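Local coordinates for protein endonuclease and methylase LlaGI (PDB 5FFJ) that recognises a specific DNA sequence as a Type ISP restriction-modification enzyme, with methyltransferase and helicase-like ATPase parts probably coupled to DNA cleavage when its nuclease is present, at residues N1034-N1039 with A1254-K1259; R1044-E1049 with P1262-L1267; D1234-Y1239 with K1268-Y1273. All coordinates share one frame; numbering follows the deposited sequence.

Contact 1 (N1034-N1039 with A1254-K1259); sequences NQRDQN and ANDLKK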
# COMPACT_ATOMS: atom_id res chain seq x y z
N ASN A 1034 32.82 -6.43 4.16
CA ASN A 1034 32.84 -6.74 5.59
C ASN A 1034 33.36 -8.15 5.81
O ASN A 1034 32.84 -8.89 6.64
CB ASN A 1034 31.45 -6.58 6.20
CG ASN A 1034 30.88 -5.19 5.98
OD1 ASN A 1034 31.51 -4.18 6.29
ND2 ASN A 1034 29.67 -5.14 5.43
N GLN A 1035 34.38 -8.52 5.04
CA GLN A 1035 34.96 -9.86 5.11
C GLN A 1035 35.52 -10.13 6.50
O GLN A 1035 35.93 -9.21 7.21
CB GLN A 1035 36.05 -10.03 4.06
CG GLN A 1035 35.56 -9.83 2.63
CD GLN A 1035 36.60 -10.18 1.58
OE1 GLN A 1035 37.77 -10.38 1.90
NE2 GLN A 1035 36.16 -10.26 0.33
N ARG A 1036 35.53 -11.40 6.89
CA ARG A 1036 35.89 -11.78 8.25
C ARG A 1036 37.38 -12.03 8.44
O ARG A 1036 38.15 -12.01 7.48
CB ARG A 1036 35.12 -13.03 8.67
CG ARG A 1036 33.61 -12.93 8.49
CD ARG A 1036 32.90 -13.95 9.37
NE ARG A 1036 32.09 -14.88 8.60
CZ ARG A 1036 31.74 -16.10 9.02
NH1 ARG A 1036 32.14 -16.54 10.21
NH2 ARG A 1036 31.00 -16.87 8.24
N ASP A 1037 37.76 -12.26 9.69
CA ASP A 1037 39.13 -12.60 10.06
C ASP A 1037 39.24 -14.11 10.21
O ASP A 1037 38.55 -14.70 11.04
CB ASP A 1037 39.53 -11.89 11.36
CG ASP A 1037 41.01 -12.00 11.67
OD1 ASP A 1037 41.68 -12.90 11.12
OD2 ASP A 1037 41.50 -11.18 12.47
N GLN A 1038 40.11 -14.73 9.42
CA GLN A 1038 40.25 -16.18 9.46
C GLN A 1038 41.01 -16.63 10.70
O GLN A 1038 41.01 -17.81 11.05
CB GLN A 1038 40.95 -16.68 8.19
CG GLN A 1038 42.45 -16.49 8.18
CD GLN A 1038 43.06 -16.73 6.80
OE1 GLN A 1038 42.34 -16.87 5.81
NE2 GLN A 1038 44.38 -16.78 6.74
N ASN A 1039 41.67 -15.68 11.36
CA ASN A 1039 42.37 -15.96 12.61
C ASN A 1039 41.39 -16.04 13.78
O ASN A 1039 41.65 -16.72 14.77
CB ASN A 1039 43.42 -14.89 12.88
CG ASN A 1039 44.28 -15.21 14.09
OD1 ASN A 1039 44.50 -16.38 14.42
ND2 ASN A 1039 44.77 -14.18 14.77
N ALA A 1254 34.13 -6.68 14.22
CA ALA A 1254 32.75 -6.27 14.02
C ALA A 1254 32.08 -7.19 12.99
O ALA A 1254 30.88 -7.44 13.06
CB ALA A 1254 32.68 -4.82 13.56
N ASN A 1255 32.87 -7.70 12.06
CA ASN A 1255 32.35 -8.50 10.96
C ASN A 1255 31.98 -9.92 11.38
O ASN A 1255 30.97 -10.46 10.94
CB ASN A 1255 33.36 -8.54 9.81
CG ASN A 1255 33.61 -7.18 9.21
OD1 ASN A 1255 32.76 -6.29 9.27
ND2 ASN A 1255 34.79 -7.00 8.62
N ASP A 1256 32.81 -10.51 12.24
CA ASP A 1256 32.55 -11.86 12.73
C ASP A 1256 31.43 -11.86 13.75
O ASP A 1256 30.70 -12.85 13.89
CB ASP A 1256 33.82 -12.47 13.34
CG ASP A 1256 34.85 -12.85 12.30
OD1 ASP A 1256 35.60 -11.95 11.85
OD2 ASP A 1256 34.91 -14.04 11.93
N LEU A 1257 31.28 -10.75 14.46
CA LEU A 1257 30.21 -10.61 15.44
C LEU A 1257 28.86 -10.43 14.75
O LEU A 1257 27.82 -10.82 15.28
CB LEU A 1257 30.49 -9.44 16.38
CG LEU A 1257 31.55 -9.65 17.46
CD1 LEU A 1257 31.78 -8.35 18.22
CD2 LEU A 1257 31.15 -10.76 18.41
N LYS A 1258 28.90 -9.84 13.55
CA LYS A 1258 27.69 -9.66 12.76
C LYS A 1258 27.29 -10.94 12.04
O LYS A 1258 26.12 -11.33 12.04
CB LYS A 1258 27.88 -8.54 11.73
CG LYS A 1258 26.82 -8.54 10.62
CD LYS A 1258 27.04 -7.44 9.59
CE LYS A 1258 26.02 -7.57 8.47
NZ LYS A 1258 26.17 -6.51 7.45
N LYS A 1259 28.27 -11.59 11.42
CA LYS A 1259 27.98 -12.62 10.43
C LYS A 1259 27.98 -14.04 10.98
O LYS A 1259 27.70 -15.00 10.25
CB LYS A 1259 29.00 -12.51 9.28
CG LYS A 1259 28.85 -11.23 8.48
CD LYS A 1259 29.79 -11.17 7.30
CE LYS A 1259 29.28 -10.18 6.27
NZ LYS A 1259 30.36 -9.69 5.38
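Asn1255 and Asp1256, neighbours on the short helix 1254-1259, reach across to the irregular backbone of 1034-1039 and hold it at two successive peptide groups. The amide of Asn1255 lies against the Asn1034 carbonyl, with Asn1255 CG 3.2 Å from Asn1034 O. Asn1255 ND2 donates to Gln1035 O at 2.9 Å in a bent bond, the donor sitting above the carbonyl plane, 40° out of it. At the next peptide group the bond is much straighter: Asp1037 N points at Asp1256 OD1 over 3.1 Å with an N-H...O angle of 176°, and Asp1256 OD1 accepts through its syn lone pair. Arg1036 belongs to this close side through its aliphatic part, CB and CD lying against the buried Asp1256 carboxylate, with Arg1036 CD 3.3 Å from Asp1256 OD2. Lys1259, also buried, extends beyond CG to place NZ 2.9 Å from Asn1034 O in a weak hydrogen bond; its salt-bridge partner is Asp927, which also receives Lys1258 NZ and Asn1034 ND2. Helix 1254-1259 of the specificity domain is thus fastened to the loop after strand 1022-1024, an edge strand of the nine-stranded mixed sheet that contains the methylase strands. Replacing Asn1255 by alanine removes the amide, which would probably leave Gln1035 O without this donor and open a gap beside the Asn1034 carbonyl. The guanidinium end of Arg1036 is looser: the chain bends at chi3 (-120°), and Arg1036 NH1 stays 4.1 Å from Asp1256 OD2, beyond a salt bridge. Farther on the loop leaves the helix, and Gln1038 and Asn1039 are exposed to solvent and take no part; Asp1037 OD1 accepts from Asn1039 N at 2.8 Å in an Asx turn.

Contact 2 (R1044-E1049 with P1262-L1267); sequences RPLADE and PRIPLL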
# COMPACT_ATOMS: atom_id res chain seq x y z
N ARG A 1044 37.91 -20.05 20.80
CA ARG A 1044 37.03 -21.11 21.26
C ARG A 1044 35.58 -20.86 20.85
O ARG A 1044 35.04 -19.80 21.13
CB ARG A 1044 37.13 -21.25 22.78
CG ARG A 1044 36.28 -22.36 23.37
CD ARG A 1044 36.88 -22.85 24.68
NE ARG A 1044 35.92 -23.60 25.48
CZ ARG A 1044 36.14 -23.98 26.74
NH1 ARG A 1044 37.28 -23.68 27.34
NH2 ARG A 1044 35.21 -24.67 27.39
N PRO A 1045 34.95 -21.84 20.18
CA PRO A 1045 33.56 -21.66 19.76
C PRO A 1045 32.62 -21.55 20.96
O PRO A 1045 32.92 -22.08 22.03
CB PRO A 1045 33.26 -22.91 18.94
CG PRO A 1045 34.19 -23.93 19.47
CD PRO A 1045 35.44 -23.19 19.83
N LEU A 1046 31.50 -20.87 20.77
CA LEU A 1046 30.57 -20.62 21.87
C LEU A 1046 29.59 -21.77 22.03
O LEU A 1046 29.18 -22.09 23.15
CB LEU A 1046 29.84 -19.30 21.63
CG LEU A 1046 29.24 -18.54 22.82
CD1 LEU A 1046 30.22 -18.41 23.97
CD2 LEU A 1046 28.81 -17.16 22.34
N ALA A 1047 29.22 -22.40 20.92
CA ALA A 1047 28.28 -23.52 20.95
C ALA A 1047 28.31 -24.32 19.66
O ALA A 1047 28.87 -23.89 18.65
CB ALA A 1047 26.87 -23.01 21.22
N ASP A 1048 27.70 -25.51 19.71
CA ASP A 1048 27.46 -26.35 18.54
C ASP A 1048 28.73 -26.96 17.93
O ASP A 1048 28.66 -27.60 16.88
CB ASP A 1048 26.72 -25.56 17.45
CG ASP A 1048 25.44 -24.93 17.96
OD1 ASP A 1048 24.88 -25.43 18.96
OD2 ASP A 1048 24.99 -23.93 17.36
N GLU A 1049 29.87 -26.78 18.59
CA GLU A 1049 31.12 -27.40 18.15
C GLU A 1049 31.77 -28.17 19.30
O GLU A 1049 31.32 -28.09 20.44
CB GLU A 1049 32.08 -26.34 17.61
CG GLU A 1049 31.56 -25.57 16.41
CD GLU A 1049 32.59 -24.63 15.81
OE1 GLU A 1049 33.78 -24.75 16.16
OE2 GLU A 1049 32.20 -23.76 15.00
N PRO A 1262 29.38 -15.48 18.16
CA PRO A 1262 30.69 -15.07 18.68
C PRO A 1262 31.63 -16.23 19.01
O PRO A 1262 31.19 -17.34 19.29
CB PRO A 1262 30.35 -14.29 19.95
CG PRO A 1262 28.97 -13.81 19.74
CD PRO A 1262 28.28 -14.86 18.93
N ARG A 1263 32.93 -15.94 18.97
CA ARG A 1263 33.96 -16.86 19.42
C ARG A 1263 34.82 -16.16 20.46
O ARG A 1263 35.34 -15.08 20.22
CB ARG A 1263 34.83 -17.34 18.25
CG ARG A 1263 34.05 -17.96 17.11
CD ARG A 1263 34.97 -18.57 16.06
NE ARG A 1263 34.50 -19.90 15.65
CZ ARG A 1263 35.07 -21.05 15.98
NH1 ARG A 1263 36.16 -21.08 16.75
NH2 ARG A 1263 34.56 -22.19 15.55
N ILE A 1264 34.94 -16.78 21.63
CA ILE A 1264 35.66 -16.18 22.75
C ILE A 1264 37.12 -16.63 22.76
O ILE A 1264 37.40 -17.83 22.78
CB ILE A 1264 34.99 -16.55 24.09
CG1 ILE A 1264 33.83 -15.61 24.38
CG2 ILE A 1264 35.99 -16.47 25.24
CD1 ILE A 1264 32.80 -15.52 23.28
N PRO A 1265 38.06 -15.66 22.78
CA PRO A 1265 39.47 -16.04 22.92
C PRO A 1265 39.89 -16.21 24.38
O PRO A 1265 39.12 -15.86 25.28
CB PRO A 1265 40.22 -14.87 22.29
CG PRO A 1265 39.19 -13.79 22.02
CD PRO A 1265 37.91 -14.20 22.67
N LEU A 1266 41.08 -16.76 24.60
CA LEU A 1266 41.66 -16.88 25.93
C LEU A 1266 42.59 -15.69 26.17
O LEU A 1266 43.61 -15.56 25.50
CB LEU A 1266 42.41 -18.21 26.07
CG LEU A 1266 42.65 -18.75 27.49
CD1 LEU A 1266 43.01 -17.64 28.47
CD2 LEU A 1266 41.45 -19.52 28.02
N LEU A 1267 42.24 -14.84 27.13
CA LEU A 1267 42.87 -13.53 27.25
C LEU A 1267 43.81 -13.40 28.46
O LEU A 1267 43.67 -14.13 29.44
CB LEU A 1267 41.79 -12.44 27.31
CG LEU A 1267 41.35 -11.95 25.92
CD1 LEU A 1267 41.02 -13.09 24.99
CD2 LEU A 1267 40.16 -11.03 26.04
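Backbone pairing joins Arg1044 to Ile1264, an antiparallel hydrogen-bonded pair in which Ile1264 N donates to Arg1044 O at 3.1 Å. The donor lies in the carbonyl plane, although the N-H...O angle of 136° leaves the bond bent. The same carbonyl oxygen also receives a CA-H...O contact from Arg1263 CA.

The charged contact belongs to Arg1263 and Glu1049. Arg1263 NH2 alone faces the carboxylate, 2.7 Å from Glu1049 OE1 and 2.9 Å from Glu1049 OE2; both hydrogen bonds of this salt bridge are weak. The two planes are turned 48° apart, and the side chains meet at about a right angle. A bend at chi3 (135°) brings the guanidinium round beside Pro1045, whose CB lies over one face, offset toward the rim, 3.7 Å from Arg1263 NH2.

Apolar packing is carried by Leu1046. Its two methyls divide the work: Leu1046 CD1 meets Ile1264 CD1 at 3.9 Å, and Leu1046 CD2 reaches Pro1262 CB at 4.0 Å. Val1240 and Tyr1239 of helix 1234-1243 adjoin this cluster, touching Leu1046 and Ile1264 respectively.

These residues form a small, weakly bonded two-stranded antiparallel ribbon, which pairs strand 1044-1045, following the loop after strand 1022-1024, with strand 1263-1264 of the C-terminal specificity domain.

Contact 3 (D1234-Y1239 with K1268-Y1273); sequences DDEFYY and KNKDKY
Tyr1239 lays one face of its ring under the aliphatic chain of Lys1270, whose CG stands 3.8 Å from the ring centroid, 30° off the ring normal, in a CH-pi contact. CD continues over the ring centre. The chain then bends at chi3 (107°) and carries the ammonium on toward Glu1236; Lys1270 NZ is 5.6 Å from the Tyr1239 centroid, so cation-pi attraction is weak at most. Glu1236 OE1 is 3.9 Å from Lys1270 NZ, a long salt bridge.

The other neighbour of Tyr1239 comes at its edge. Tyr1273 CB abuts Tyr1239 CD1 at 3.5 Å, near the plane of the Tyr1239 ring, and the two rings form an offset edge-to-face pair, centroids 6.0 Å apart and planes 82° apart, with Tyr1239 presenting its edge to the Tyr1273 face. The Tyr1239 hydroxyl is tethered separately, to Pro1265 O, which probably limits rotation of the ring. Leu1267 and Leu1399 touch the Tyr1273 side chain.

This is packing of two helices through Tyr1239, Tyr1273 and the aliphatic part of Lys1270, joining helix 1234-1243 to the first turn of helix 1270-1285 within the Type ISP specificity domain.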
# COMPACT_ATOMS: atom_id res chain seq x y z
N ASP A 1234 30.20 -20.75 36.88
CA ASP A 1234 29.80 -19.35 36.91
C ASP A 1234 30.94 -18.47 36.40
O ASP A 1234 30.71 -17.51 35.67
CB ASP A 1234 29.40 -18.92 38.33
CG ASP A 1234 28.04 -19.44 38.73
OD1 ASP A 1234 27.60 -20.47 38.19
OD2 ASP A 1234 27.40 -18.80 39.60
N ASP A 1235 32.16 -18.81 36.80
CA ASP A 1235 33.33 -18.04 36.41
C ASP A 1235 33.48 -17.98 34.90
O ASP A 1235 33.77 -16.93 34.33
CB ASP A 1235 34.60 -18.63 37.04
CG ASP A 1235 34.76 -18.25 38.50
OD1 ASP A 1235 33.74 -17.92 39.15
OD2 ASP A 1235 35.90 -18.28 39.01
N GLU A 1236 33.27 -19.12 34.24
CA GLU A 1236 33.34 -19.18 32.78
C GLU A 1236 32.18 -18.40 32.17
O GLU A 1236 32.34 -17.71 31.17
CB GLU A 1236 33.32 -20.62 32.29
CG GLU A 1236 33.59 -20.78 30.80
CD GLU A 1236 34.98 -20.32 30.41
OE1 GLU A 1236 35.86 -20.25 31.30
OE2 GLU A 1236 35.20 -20.03 29.21
N PHE A 1237 31.01 -18.53 32.78
CA PHE A 1237 29.81 -17.83 32.32
C PHE A 1237 30.01 -16.32 32.32
O PHE A 1237 29.78 -15.66 31.31
CB PHE A 1237 28.62 -18.20 33.20
CG PHE A 1237 27.31 -17.66 32.71
CD1 PHE A 1237 26.62 -18.29 31.69
CD2 PHE A 1237 26.75 -16.52 33.28
CE1 PHE A 1237 25.41 -17.80 31.24
CE2 PHE A 1237 25.54 -16.03 32.83
CZ PHE A 1237 24.87 -16.67 31.81
N TYR A 1238 30.46 -15.78 33.45
CA TYR A 1238 30.65 -14.34 33.57
C TYR A 1238 31.89 -13.88 32.80
O TYR A 1238 31.97 -12.72 32.40
CB TYR A 1238 30.75 -13.94 35.04
CG TYR A 1238 29.46 -14.17 35.80
CD1 TYR A 1238 28.29 -13.53 35.42
CD2 TYR A 1238 29.42 -15.04 36.88
CE1 TYR A 1238 27.11 -13.74 36.11
CE2 TYR A 1238 28.24 -15.26 37.57
CZ TYR A 1238 27.09 -14.61 37.18
OH TYR A 1238 25.91 -14.82 37.86
N TYR A 1239 32.84 -14.78 32.58
CA TYR A 1239 34.00 -14.45 31.75
C TYR A 1239 33.56 -14.11 30.34
O TYR A 1239 34.04 -13.15 29.75
CB TYR A 1239 35.00 -15.60 31.70
CG TYR A 1239 36.03 -15.41 30.62
CD1 TYR A 1239 36.92 -14.35 30.67
CD2 TYR A 1239 36.09 -16.27 29.53
CE1 TYR A 1239 37.85 -14.15 29.67
CE2 TYR A 1239 37.03 -16.09 28.53
CZ TYR A 1239 37.91 -15.03 28.61
OH TYR A 1239 38.84 -14.84 27.62
N LYS A 1268 44.73 -12.45 28.36
CA LYS A 1268 45.91 -12.38 29.23
C LYS A 1268 45.58 -12.12 30.71
O LYS A 1268 46.28 -12.60 31.60
CB LYS A 1268 46.87 -11.31 28.71
CG LYS A 1268 48.35 -11.68 28.84
CD LYS A 1268 49.17 -11.29 27.61
CE LYS A 1268 49.66 -9.86 27.70
NZ LYS A 1268 50.40 -9.46 26.47
N ASN A 1269 44.52 -11.35 30.96
CA ASN A 1269 44.12 -10.99 32.32
C ASN A 1269 42.69 -11.48 32.58
O ASN A 1269 41.79 -10.71 32.93
CB ASN A 1269 44.24 -9.47 32.52
CG ASN A 1269 45.56 -9.07 33.14
OD1 ASN A 1269 45.94 -9.56 34.20
ND2 ASN A 1269 46.28 -8.18 32.46
N LYS A 1270 42.51 -12.78 32.41
CA LYS A 1270 41.19 -13.41 32.42
C LYS A 1270 40.38 -13.14 33.69
O LYS A 1270 39.21 -12.75 33.61
CB LYS A 1270 41.34 -14.92 32.22
CG LYS A 1270 40.02 -15.58 31.87
CD LYS A 1270 40.15 -17.07 31.63
CE LYS A 1270 39.56 -17.87 32.78
NZ LYS A 1270 39.50 -19.32 32.45
N ASP A 1271 40.99 -13.34 34.85
CA ASP A 1271 40.27 -13.23 36.12
C ASP A 1271 39.70 -11.83 36.33
O ASP A 1271 38.80 -11.64 37.15
CB ASP A 1271 41.20 -13.59 37.29
CG ASP A 1271 41.27 -15.09 37.52
OD1 ASP A 1271 40.32 -15.65 38.10
OD2 ASP A 1271 42.29 -15.71 37.13
N LYS A 1272 40.23 -10.85 35.60
CA LYS A 1272 39.70 -9.50 35.63
C LYS A 1272 38.41 -9.42 34.81
O LYS A 1272 37.48 -8.69 35.16
CB LYS A 1272 40.73 -8.50 35.09
N TYR A 1273 38.37 -10.17 33.71
CA TYR A 1273 37.16 -10.23 32.88
C TYR A 1273 36.01 -10.85 33.66
O TYR A 1273 34.85 -10.47 33.48
CB TYR A 1273 37.43 -11.03 31.60
CG TYR A 1273 38.31 -10.31 30.61
CD1 TYR A 1273 37.75 -9.53 29.60
CD2 TYR A 1273 39.69 -10.39 30.69
CE1 TYR A 1273 38.55 -8.86 28.70
CE2 TYR A 1273 40.50 -9.72 29.79
CZ TYR A 1273 39.92 -8.96 28.79
OH TYR A 1273 40.73 -8.29 27.90

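In the fold
The first segments come in the chain order 1034-1039, 1044-1049 and 1234-1239, and their partners follow in the order 1254-1259, 1262-1267 and 1268-1273, so all three contacts cross along the chain. Contact 2 lies in the middle, its centre 14 Å from that of contact 1 and 13 Å from that of contact 3; contacts 1 and 3 are 23 Å apart between centres and do not touch. Leu1257 packs on Pro1262 to join contacts 1 and 2. Contacts 1 and 2 come within about 7 and 6 Å of the DNA at the nearest atoms, contact 3 about 17 Å. Together the three link residues 1034-1049 to the specificity domain.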